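Local coordinates for Red carotenoid protein (RCP) (Nostoc sp., PDB 5FCY) that binds carotenoids as a soluble cyanobacterial protein related to the N-terminal domain of orange carotenoid protein, and probably serves in photoprotection, at residues Val23-Leu27 with Gln75-Arg80; Ser52-Ala56 with Thr96-Phe101; Ser87-Gly91 with Val150-Ala155. All coordinates share one frame; numbering follows the deposited sequence.

The three contacts tie together a small all-helical domain threaded by beta-carotene. Contacts 1 and 2 both touch the carotenoid, on opposite sides of the chain's centre and about 18 Å apart between their centres. Both are partly buried, but contact 1 joins a salt bridge to an aliphatic core, whereas contact 2 has a hydroxyl pair, its serine exposed, and apolar groups with a small alanine at the closest approach. Contact 3 is the most buried. It replaces helix-on-helix packing with a loop held largely through backbone carbonyls. Contact 3 meets contact 1 through helix 68-79 and contact 2 through helix 95-110, so the C-terminal loop lies against elements that also border the pigment.

Contact 1 (Val23-Leu27 with Gln75-Arg80); sequences VDEQL and QRDLIR. With BCR (beta-carotene), chain B.
With CG anti to its own carbonyl carbon (chi1 -78°), D24 turns its carboxylate to R76, whose side chain has a similar first torsion and then runs extended to NE, presenting NE and NH2 together to the two carboxylate oxygens. R76 NE bonds to D24 OD1 at 3.1 Å. Beside it R76 NH2 bonds to D24 OD2 at 3.0 Å. Both oxygens use their syn lone pairs, and the two flat groups lie only 27° apart, so this two-pronged salt bridge fixes the rotation of each. D24 also borders the pigment, its CB 3.6 Å from ring atom C4 of beta-carotene. V23 suits its place by branching at CB: CG1 packs against the start of R76, 3.7 Å from R76 CA, while CG2 meets the edge of the R80 guanidinium, 3.8 Å from R80 NE. Deeper in, the long aliphatic I79 reaches toward the 23-27 helix. Its CD1 lies 3.8 Å from L27 CG, and its CG2 packs on the Q26 amide, whose OE1 is hydrogen-bonded to Y149. L27 and Q75 continue this surface toward the polyene. The 23-27 and 75-79 segments of helices 23-35 and 68-79 cross at 105°, their axes 10.0 Å apart at closest approach; W102 of helix 95-110 packs on L27 and Q75, and M153, from the loop after helix 139-150, touches I79.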
loop_
_atom_site.group_PDB
_atom_site.type_symbol
_atom_site.label_atom_id
_atom_site.label_comp_id
_atom_site.label_asym_id
_atom_site.label_seq_id
_atom_site.Cartn_x
_atom_site.Cartn_y
_atom_site.Cartn_z
ATOM N N VAL A 23 6.091 -2.512 9.554
ATOM C CA VAL A 23 6.043 -2.237 8.118
ATOM C C VAL A 23 5.489 -3.437 7.362
ATOM O O VAL A 23 4.605 -3.302 6.508
ATOM C CB VAL A 23 7.437 -1.841 7.602
ATOM C CG1 VAL A 23 7.422 -1.653 6.089
ATOM C CG2 VAL A 23 7.892 -0.570 8.280
ATOM N N ASP A 24 6.015 -4.629 7.649
ATOM C CA ASP A 24 5.518 -5.828 6.984
ATOM C C ASP A 24 4.071 -6.107 7.365
ATOM O O ASP A 24 3.274 -6.538 6.524
ATOM C CB ASP A 24 6.407 -7.019 7.328
ATOM C CG ASP A 24 7.702 -7.028 6.537
ATOM O OD1 ASP A 24 7.860 -6.167 5.646
ATOM O OD2 ASP A 24 8.553 -7.905 6.797
ATOM N N GLU A 25 3.712 -5.866 8.627
ATOM C CA GLU A 25 2.320 -6.006 9.041
ATOM C C GLU A 25 1.422 -5.052 8.265
ATOM O O GLU A 25 0.304 -5.413 7.877
ATOM C CB GLU A 25 2.200 -5.754 10.545
ATOM C CG GLU A 25 0.849 -6.114 11.138
ATOM C CD GLU A 25 0.613 -7.610 11.181
ATOM O OE1 GLU A 25 1.517 -8.366 10.768
ATOM O OE2 GLU A 25 -0.473 -8.029 11.630
ATOM N N GLN A 26 1.894 -3.824 8.033
ATOM C CA GLN A 26 1.128 -2.865 7.244
ATOM C C GLN A 26 0.900 -3.385 5.832
ATOM O O GLN A 26 -0.219 -3.334 5.309
ATOM C CB GLN A 26 1.853 -1.518 7.201
ATOM C CG GLN A 26 1.869 -0.761 8.524
ATOM C CD GLN A 26 2.403 0.657 8.390
ATOM O OE1 GLN A 26 1.946 1.430 7.549
ATOM N NE2 GLN A 26 3.376 1.004 9.225
ATOM N N LEU A 27 1.961 -3.882 5.194
ATOM C CA LEU A 27 1.835 -4.395 3.836
ATOM C C LEU A 27 0.901 -5.596 3.788
ATOM O O LEU A 27 0.161 -5.778 2.814
ATOM C CB LEU A 27 3.217 -4.759 3.292
ATOM C CG LEU A 27 4.092 -3.575 2.880
ATOM C CD1 LEU A 27 5.560 -3.971 2.845
ATOM C CD2 LEU A 27 3.650 -3.043 1.524
ATOM N N GLN A 75 8.746 -0.811 -1.325
ATOM C CA GLN A 75 7.468 -0.665 -0.638
ATOM C C GLN A 75 7.675 -0.386 0.845
ATOM O O GLN A 75 6.999 0.470 1.424
ATOM C CB GLN A 75 6.620 -1.920 -0.842
ATOM C CG GLN A 75 6.357 -2.244 -2.300
ATOM C CD GLN A 75 5.553 -3.515 -2.479
ATOM O OE1 GLN A 75 4.393 -3.597 -2.070
ATOM N NE2 GLN A 75 6.170 -4.521 -3.089
ATOM N N ARG A 76 8.613 -1.096 1.474
ATOM C CA ARG A 76 8.998 -0.773 2.845
ATOM C C ARG A 76 9.510 0.658 2.943
ATOM O O ARG A 76 9.108 1.417 3.831
ATOM C CB ARG A 76 10.068 -1.748 3.331
ATOM C CG ARG A 76 9.647 -3.202 3.339
ATOM C CD ARG A 76 10.845 -4.101 3.588
ATOM N NE ARG A 76 10.470 -5.375 4.192
ATOM C CZ ARG A 76 11.340 -6.317 4.540
ATOM N NH1 ARG A 76 12.637 -6.132 4.343
ATOM N NH2 ARG A 76 10.914 -7.447 5.084
ATOM N N ASP A 77 10.413 1.040 2.034
ATOM C CA ASP A 77 10.981 2.382 2.059
ATOM C C ASP A 77 9.916 3.454 1.859
ATOM O O ASP A 77 10.060 4.570 2.367
ATOM C CB ASP A 77 12.066 2.506 0.990
ATOM C CG ASP A 77 13.341 1.765 1.358
ATOM O OD1 ASP A 77 13.582 1.537 2.563
ATOM O OD2 ASP A 77 14.111 1.414 0.439
ATOM N N LEU A 78 8.845 3.142 1.125
ATOM C CA LEU A 78 7.765 4.111 0.965
ATOM C C LEU A 78 6.998 4.293 2.267
ATOM O O LEU A 78 6.601 5.413 2.609
ATOM C CB LEU A 78 6.819 3.675 -0.155
ATOM C CG LEU A 78 7.394 3.591 -1.572
ATOM C CD1 LEU A 78 6.291 3.254 -2.560
ATOM C CD2 LEU A 78 8.103 4.874 -1.974
ATOM N N ILE A 79 6.780 3.206 3.010
ATOM C CA ILE A 79 6.072 3.310 4.281
ATOM C C ILE A 79 6.955 3.971 5.330
ATOM O O ILE A 79 6.457 4.677 6.215
ATOM C CB ILE A 79 5.585 1.919 4.731
ATOM C CG1 ILE A 79 4.542 1.386 3.740
ATOM C CG2 ILE A 79 5.008 1.978 6.151
ATOM C CD1 ILE A 79 3.986 0.014 4.074
ATOM N N ARG A 80 8.269 3.765 5.252
ATOM C CA ARG A 80 9.206 4.354 6.199
ATOM C C ARG A 80 9.607 5.781 5.838
ATOM O O ARG A 80 10.394 6.387 6.573
ATOM C CB ARG A 80 10.469 3.494 6.292
ATOM C CG ARG A 80 10.236 2.029 6.617
ATOM C CD ARG A 80 11.442 1.197 6.192
ATOM N NE ARG A 80 11.288 -0.220 6.502
ATOM C CZ ARG A 80 12.262 -1.121 6.400
ATOM N NH1 ARG A 80 13.472 -0.756 5.996
ATOM N NH2 ARG A 80 12.031 -2.390 6.707
HETATM C C1 BCR B . 7.062 -10.139 2.622
HETATM C C2 BCR B . 7.229 -11.276 3.627
HETATM C C3 BCR B . 6.909 -10.886 5.067
HETATM C C4 BCR B . 5.797 -9.847 5.133
HETATM C C5 BCR B . 5.023 -9.829 3.838
HETATM C C6 BCR B . 5.678 -9.526 2.718
HETATM C C7 BCR B . 5.154 -8.667 1.605
HETATM C C8 BCR B . 3.955 -8.050 1.554
HETATM C C9 BCR B . 3.549 -7.212 0.385
HETATM C C10 BCR B . 2.308 -6.659 0.371
HETATM C C11 BCR B . 1.773 -5.807 -0.706
HETATM C C33 BCR B . 3.582 -10.211 3.861
HETATM C C31 BCR B . 7.343 -10.714 1.235
HETATM C C32 BCR B . 8.080 -9.063 2.963
HETATM C C34 BCR B . 4.540 -7.023 -0.733
HETATM C C12 BCR B . 0.535 -5.294 -0.609
HETATM C C13 BCR B . -0.060 -4.421 -1.655
HETATM C C14 BCR B . -1.324 -3.951 -1.478
HETATM C C15 BCR B . -2.037 -3.076 -2.420
HETATM C C16 BCR B . -3.293 -2.665 -2.191
HETATM C C17 BCR B . -3.958 -1.791 -3.170
HETATM C C18 BCR B . -5.218 -1.329 -3.044
HETATM C C19 BCR B . -5.731 -0.442 -4.122
HETATM C C20 BCR B . -6.929 0.157 -4.099
HETATM C C21 BCR B . -7.338 1.023 -5.215
HETATM C C22 BCR B . -8.541 1.628 -5.272
HETATM C C23 BCR B . -8.846 2.459 -6.471
HETATM C C24 BCR B . -10.045 3.016 -6.691
HETATM C C25 BCR B . -10.371 3.835 -7.895
HETATM C C26 BCR B . -9.525 4.042 -8.905
HETATM C C27 BCR B . -9.146 5.463 -9.252
HETATM C C28 BCR B . -10.274 6.396 -8.832
HETATM C C29 BCR B . -11.631 5.712 -8.953
HETATM C C30 BCR B . -11.729 4.490 -8.041
HETATM C C35 BCR B . 0.784 -4.091 -2.855
HETATM C C36 BCR B . -6.036 -1.720 -1.845
HETATM C C37 BCR B . -9.505 1.405 -4.142
HETATM C C38 BCR B . -9.025 2.907 -9.764
HETATM C C39 BCR B . -12.677 3.462 -8.643
HETATM C C40 BCR B . -12.281 4.944 -6.695
#

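Contact 2 (Ser52-Ala56 with Thr96-Phe101); sequences SPAIA and TTKLLF. With BCR (beta-carotene), chain B.
S52 and T97 open the meeting of two helices in the all-helical fold of the orange carotenoid protein N-terminal family: S52 lies at the N-terminal end of the 53-64 region, and T97 sits near the start of helix 95-110. The polar part is a single hydrogen bond between hydroxyls, S52 OG to T97 OG1, 2.8 Å long. S52 holds OG anti to its backbone N (chi1 173°), which carries the oxygen across to the other helix; two short hydroxyl side chains can meet directly here, with S52 on the exposed side.

The apolar part begins beside that bond. T97 is amphipathic: while OG1 meets the serine, its CG2 methyl packs against I55 CG2 at 3.8 Å. A56, with nothing beyond CB, lets the helices approach until its CA is 4.8 Å from F101 CA. A56 CB sits 3.9 Å from L100 CB and also lies over the F101 backbone, while A56 O comes to the edge of the F101 ring. That ring packs onward against L59 and V63 of helix 53-64.

The third kind of contact is with beta-carotene. L99, which does not touch residues 52-56, lays its isobutyl group along the polyene, with CD1 3.8 Å from C20. A serine in place of L99 would probably open a gap beside C20 to C22 and set a hydroxyl against a hydrocarbon chain. L100 serves both partners with its fork: CD1 lies beside S52 OG, and CD2 is 3.5 Å from C38, a methyl on one of the pigment's end rings.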
loop_
_atom_site.group_PDB
_atom_site.type_symbol
_atom_site.label_atom_id
_atom_site.label_comp_id
_atom_site.label_asym_id
_atom_site.label_seq_id
_atom_site.Cartn_x
_atom_site.Cartn_y
_atom_site.Cartn_z
ATOM N N SER A 52 -3.073 10.217 -15.390
ATOM C CA SER A 52 -2.700 9.806 -14.040
ATOM C C SER A 52 -2.376 8.307 -13.960
ATOM O O SER A 52 -1.416 7.921 -13.293
ATOM C CB SER A 52 -3.810 10.165 -13.051
ATOM O OG SER A 52 -3.538 9.628 -11.769
ATOM N N PRO A 53 -3.166 7.458 -14.625
ATOM C CA PRO A 53 -2.781 6.038 -14.696
ATOM C C PRO A 53 -1.471 5.813 -15.428
ATOM O O PRO A 53 -0.750 4.859 -15.113
ATOM C CB PRO A 53 -3.961 5.386 -15.434
ATOM C CG PRO A 53 -5.095 6.325 -15.262
ATOM C CD PRO A 53 -4.488 7.692 -15.229
ATOM N N ALA A 54 -1.144 6.660 -16.407
ATOM C CA ALA A 54 0.126 6.522 -17.111
ATOM C C ALA A 54 1.293 6.801 -16.178
ATOM O O ALA A 54 2.264 6.037 -16.131
ATOM C CB ALA A 54 0.162 7.464 -18.315
ATOM N N ILE A 55 1.217 7.901 -15.426
ATOM C CA ILE A 55 2.244 8.193 -14.432
ATOM C C ILE A 55 2.393 7.019 -13.472
ATOM O O ILE A 55 3.510 6.622 -13.120
ATOM C CB ILE A 55 1.909 9.500 -13.693
ATOM C CG1 ILE A 55 1.822 10.660 -14.691
ATOM C CG2 ILE A 55 2.956 9.793 -12.624
ATOM C CD1 ILE A 55 1.432 11.988 -14.083
ATOM N N ALA A 56 1.270 6.436 -13.046
ATOM C CA ALA A 56 1.322 5.284 -12.153
ATOM C C ALA A 56 1.946 4.082 -12.850
ATOM O O ALA A 56 2.798 3.393 -12.277
ATOM C CB ALA A 56 -0.082 4.945 -11.651
ATOM N N THR A 96 -4.419 10.401 -5.952
ATOM C CA THR A 96 -4.988 9.428 -6.881
ATOM C C THR A 96 -3.899 8.571 -7.514
ATOM O O THR A 96 -3.983 7.338 -7.512
ATOM C CB THR A 96 -5.791 10.147 -7.965
ATOM O OG1 THR A 96 -6.847 10.897 -7.359
ATOM C CG2 THR A 96 -6.385 9.149 -8.956
ATOM N N THR A 97 -2.872 9.209 -8.073
ATOM C CA THR A 97 -1.796 8.454 -8.701
ATOM C C THR A 97 -1.138 7.515 -7.698
ATOM O O THR A 97 -0.902 6.338 -7.993
ATOM C CB THR A 97 -0.770 9.415 -9.305
ATOM O OG1 THR A 97 -1.447 10.404 -10.087
ATOM C CG2 THR A 97 0.214 8.662 -10.191
ATOM N N LYS A 98 -0.852 8.017 -6.494
ATOM C CA LYS A 98 -0.234 7.185 -5.467
ATOM C C LYS A 98 -1.054 5.927 -5.212
ATOM O O LYS A 98 -0.501 4.824 -5.129
ATOM C CB LYS A 98 -0.066 7.987 -4.179
ATOM C CG LYS A 98 1.059 9.005 -4.223
ATOM C CD LYS A 98 0.879 10.062 -3.153
ATOM C CE LYS A 98 2.194 10.734 -2.811
ATOM N NZ LYS A 98 1.996 12.059 -2.170
ATOM N N LEU A 99 -2.376 6.071 -5.097
ATOM C CA LEU A 99 -3.228 4.915 -4.836
ATOM C C LEU A 99 -3.297 3.991 -6.048
ATOM O O LEU A 99 -3.318 2.764 -5.899
ATOM C CB LEU A 99 -4.623 5.386 -4.428
ATOM C CG LEU A 99 -5.669 4.316 -4.120
ATOM C CD1 LEU A 99 -5.163 3.327 -3.088
ATOM C CD2 LEU A 99 -6.939 4.985 -3.632
ATOM N N LEU A 100 -3.340 4.558 -7.256
ATOM C CA LEU A 100 -3.298 3.733 -8.460
ATOM C C LEU A 100 -2.000 2.942 -8.530
ATOM O O LEU A 100 -1.999 1.765 -8.908
ATOM C CB LEU A 100 -3.454 4.609 -9.703
ATOM C CG LEU A 100 -4.779 5.359 -9.846
ATOM C CD1 LEU A 100 -4.678 6.401 -10.947
ATOM C CD2 LEU A 100 -5.915 4.394 -10.130
ATOM N N PHE A 101 -0.882 3.578 -8.179
ATOM C CA PHE A 101 0.395 2.874 -8.125
ATOM C C PHE A 101 0.314 1.666 -7.203
ATOM O O PHE A 101 0.761 0.568 -7.555
ATOM C CB PHE A 101 1.492 3.830 -7.663
ATOM C CG PHE A 101 2.766 3.141 -7.266
ATOM C CD1 PHE A 101 3.630 2.647 -8.228
ATOM C CD2 PHE A 101 3.103 2.994 -5.931
ATOM C CE1 PHE A 101 4.804 2.014 -7.866
ATOM C CE2 PHE A 101 4.276 2.364 -5.563
ATOM C CZ PHE A 101 5.128 1.873 -6.533
HETATM C C1 BCR B . 7.062 -10.139 2.622
HETATM C C2 BCR B . 7.229 -11.276 3.627
HETATM C C3 BCR B . 6.909 -10.886 5.067
HETATM C C4 BCR B . 5.797 -9.847 5.133
HETATM C C5 BCR B . 5.023 -9.829 3.838
HETATM C C6 BCR B . 5.678 -9.526 2.718
HETATM C C7 BCR B . 5.154 -8.667 1.605
HETATM C C8 BCR B . 3.955 -8.050 1.554
HETATM C C9 BCR B . 3.549 -7.212 0.385
HETATM C C10 BCR B . 2.308 -6.659 0.371
HETATM C C11 BCR B . 1.773 -5.807 -0.706
HETATM C C33 BCR B . 3.582 -10.211 3.861
HETATM C C31 BCR B . 7.343 -10.714 1.235
HETATM C C32 BCR B . 8.080 -9.063 2.963
HETATM C C34 BCR B . 4.540 -7.023 -0.733
HETATM C C12 BCR B . 0.535 -5.294 -0.609
HETATM C C13 BCR B . -0.060 -4.421 -1.655
HETATM C C14 BCR B . -1.324 -3.951 -1.478
HETATM C C15 BCR B . -2.037 -3.076 -2.420
HETATM C C16 BCR B . -3.293 -2.665 -2.191
HETATM C C17 BCR B . -3.958 -1.791 -3.170
HETATM C C18 BCR B . -5.218 -1.329 -3.044
HETATM C C19 BCR B . -5.731 -0.442 -4.122
HETATM C C20 BCR B . -6.929 0.157 -4.099
HETATM C C21 BCR B . -7.338 1.023 -5.215
HETATM C C22 BCR B . -8.541 1.628 -5.272
HETATM C C23 BCR B . -8.846 2.459 -6.471
HETATM C C24 BCR B . -10.045 3.016 -6.691
HETATM C C25 BCR B . -10.371 3.835 -7.895
HETATM C C26 BCR B . -9.525 4.042 -8.905
HETATM C C27 BCR B . -9.146 5.463 -9.252
HETATM C C28 BCR B . -10.274 6.396 -8.832
HETATM C C29 BCR B . -11.631 5.712 -8.953
HETATM C C30 BCR B . -11.729 4.490 -8.041
HETATM C C35 BCR B . 0.784 -4.091 -2.855
HETATM C C36 BCR B . -6.036 -1.720 -1.845
HETATM C C37 BCR B . -9.505 1.405 -4.142
HETATM C C38 BCR B . -9.025 2.907 -9.764
HETATM C C39 BCR B . -12.677 3.462 -8.643
HETATM C C40 BCR B . -12.281 4.944 -6.695
#

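Contact 3 (Ser87-Gly91 with Val150-Ala155); sequences SREYG and VSPMGA
Y90 presents the edge of its ring to residues 150-155, where helix 139-150 gives way to a loop, and runs at about a right angle to V150. Its CG is anti to the backbone N (chi1 -177°), which sends the ring out along the loop until Y90 OH donates to V150 O at 2.8 Å. M153 N reaches the same oxygen from the opposite face of the carbonyl, closing the type I turn from V150 to M153, so one buried acceptor is held by two donors. M153 meets the ring with its first carbon, CB, 3.7 Å from Y90 CE1, and the rest of its chain leads away. Tyrosine fits because it pairs an apolar ring with a hydroxyl at a suitable reach; that hydroxyl is also hydrogen-bonded to W102 NE1, which helps to fix the ring.

At the other end the grip passes to the backbone. A155 N bonds to S87 O at 2.9 Å with an N-H...O angle of 166°, while G91 N reaches that oxygen from its other face. G154 takes a positive phi (69°), readily adopted by glycine, and its CA passes 4.0 Å from Y90 CD1. Around the contact, G154 is hydrogen-bonded through its backbone to L78 of helix 68-79, and helix 95-110 borders it as well, with K98 NZ bonded to S151 O and W102 packed on Y90, V150 and M153.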
loop_
_atom_site.group_PDB
_atom_site.type_symbol
_atom_site.label_atom_id
_atom_site.label_comp_id
_atom_site.label_asym_id
_atom_site.label_seq_id
_atom_site.Cartn_x
_atom_site.Cartn_y
_atom_site.Cartn_z
ATOM N N SER A 87 11.434 6.995 -3.929
ATOM C CA SER A 87 10.530 7.559 -2.932
ATOM C C SER A 87 10.228 9.022 -3.229
ATOM O O SER A 87 9.113 9.495 -2.983
ATOM C CB SER A 87 11.132 7.418 -1.536
ATOM O OG SER A 87 11.211 6.059 -1.152
ATOM N N ARG A 88 11.212 9.756 -3.746
ATOM C CA ARG A 88 10.972 11.141 -4.137
ATOM C C ARG A 88 9.955 11.216 -5.269
ATOM O O ARG A 88 9.008 12.008 -5.217
ATOM C CB ARG A 88 12.287 11.811 -4.536
ATOM C CG ARG A 88 13.116 12.287 -3.353
ATOM C CD ARG A 88 14.399 12.967 -3.797
ATOM N NE ARG A 88 15.579 12.311 -3.232
ATOM C CZ ARG A 88 16.507 11.651 -3.924
ATOM N NH1 ARG A 88 16.445 11.544 -5.246
ATOM N NH2 ARG A 88 17.524 11.098 -3.281
ATOM N N GLU A 89 10.129 10.387 -6.301
ATOM C CA GLU A 89 9.154 10.349 -7.386
ATOM C C GLU A 89 7.760 10.046 -6.853
ATOM O O GLU A 89 6.792 10.742 -7.183
ATOM C CB GLU A 89 9.567 9.315 -8.432
ATOM C CG GLU A 89 10.697 9.778 -9.335
ATOM C CD GLU A 89 11.072 8.745 -10.376
ATOM O OE1 GLU A 89 10.233 7.868 -10.673
ATOM O OE2 GLU A 89 12.207 8.809 -10.894
ATOM N N TYR A 90 7.636 9.009 -6.026
ATOM C CA TYR A 90 6.358 8.724 -5.385
ATOM C C TYR A 90 5.832 9.961 -4.667
ATOM O O TYR A 90 4.722 10.431 -4.936
ATOM C CB TYR A 90 6.512 7.554 -4.410
ATOM C CG TYR A 90 5.224 7.137 -3.739
ATOM C CD1 TYR A 90 4.707 7.862 -2.674
ATOM C CD2 TYR A 90 4.529 6.018 -4.166
ATOM C CE1 TYR A 90 3.535 7.487 -2.061
ATOM C CE2 TYR A 90 3.356 5.634 -3.557
ATOM C CZ TYR A 90 2.862 6.371 -2.506
ATOM O OH TYR A 90 1.691 5.991 -1.898
ATOM N N GLY A 91 6.636 10.511 -3.754
ATOM C CA GLY A 91 6.203 11.634 -2.942
ATOM C C GLY A 91 5.774 12.847 -3.739
ATOM O O GLY A 91 5.057 13.702 -3.209
ATOM N N VAL A 150 -1.920 6.080 1.912
ATOM C CA VAL A 150 -0.776 6.095 1.005
ATOM C C VAL A 150 -0.290 7.505 0.685
ATOM O O VAL A 150 0.852 7.667 0.231
ATOM C CB VAL A 150 -1.102 5.362 -0.311
ATOM C CG1 VAL A 150 -1.569 3.942 -0.029
ATOM C CG2 VAL A 150 -2.146 6.125 -1.127
ATOM N N SER A 151 -1.115 8.525 0.910
ATOM C CA SER A 151 -0.745 9.882 0.518
ATOM C C SER A 151 0.564 10.349 1.139
ATOM O O SER A 151 1.403 10.906 0.408
ATOM C CB SER A 151 -1.882 10.846 0.868
ATOM O OG SER A 151 -1.455 12.188 0.729
ATOM N N PRO A 152 0.806 10.190 2.440
ATOM C CA PRO A 152 2.046 10.703 3.030
ATOM C C PRO A 152 3.242 9.769 2.917
ATOM O O PRO A 152 4.273 10.049 3.533
ATOM C CB PRO A 152 1.649 10.912 4.498
ATOM C CG PRO A 152 0.657 9.843 4.759
ATOM C CD PRO A 152 -0.110 9.663 3.472
ATOM N N MET A 153 3.150 8.683 2.152
ATOM C CA MET A 153 4.283 7.783 2.006
ATOM C C MET A 153 5.347 8.415 1.106
ATOM O O MET A 153 5.171 9.506 0.557
ATOM C CB MET A 153 3.825 6.439 1.447
ATOM C CG MET A 153 2.967 5.628 2.401
ATOM S SD MET A 153 2.484 4.055 1.670
ATOM C CE MET A 153 1.427 3.383 2.948
ATOM N N GLY A 154 6.471 7.713 0.959
ATOM C CA GLY A 154 7.555 8.186 0.122
ATOM C C GLY A 154 8.254 9.407 0.707
ATOM O O GLY A 154 8.105 9.758 1.877
ATOM N N ALA A 155 9.038 10.054 -0.152
ATOM C CA ALA A 155 9.783 11.248 0.233
ATOM C C ALA A 155 9.328 12.458 -0.574
ATOM O O ALA A 155 8.774 13.409 -0.022
ATOM C CB ALA A 155 11.279 11.023 0.050
#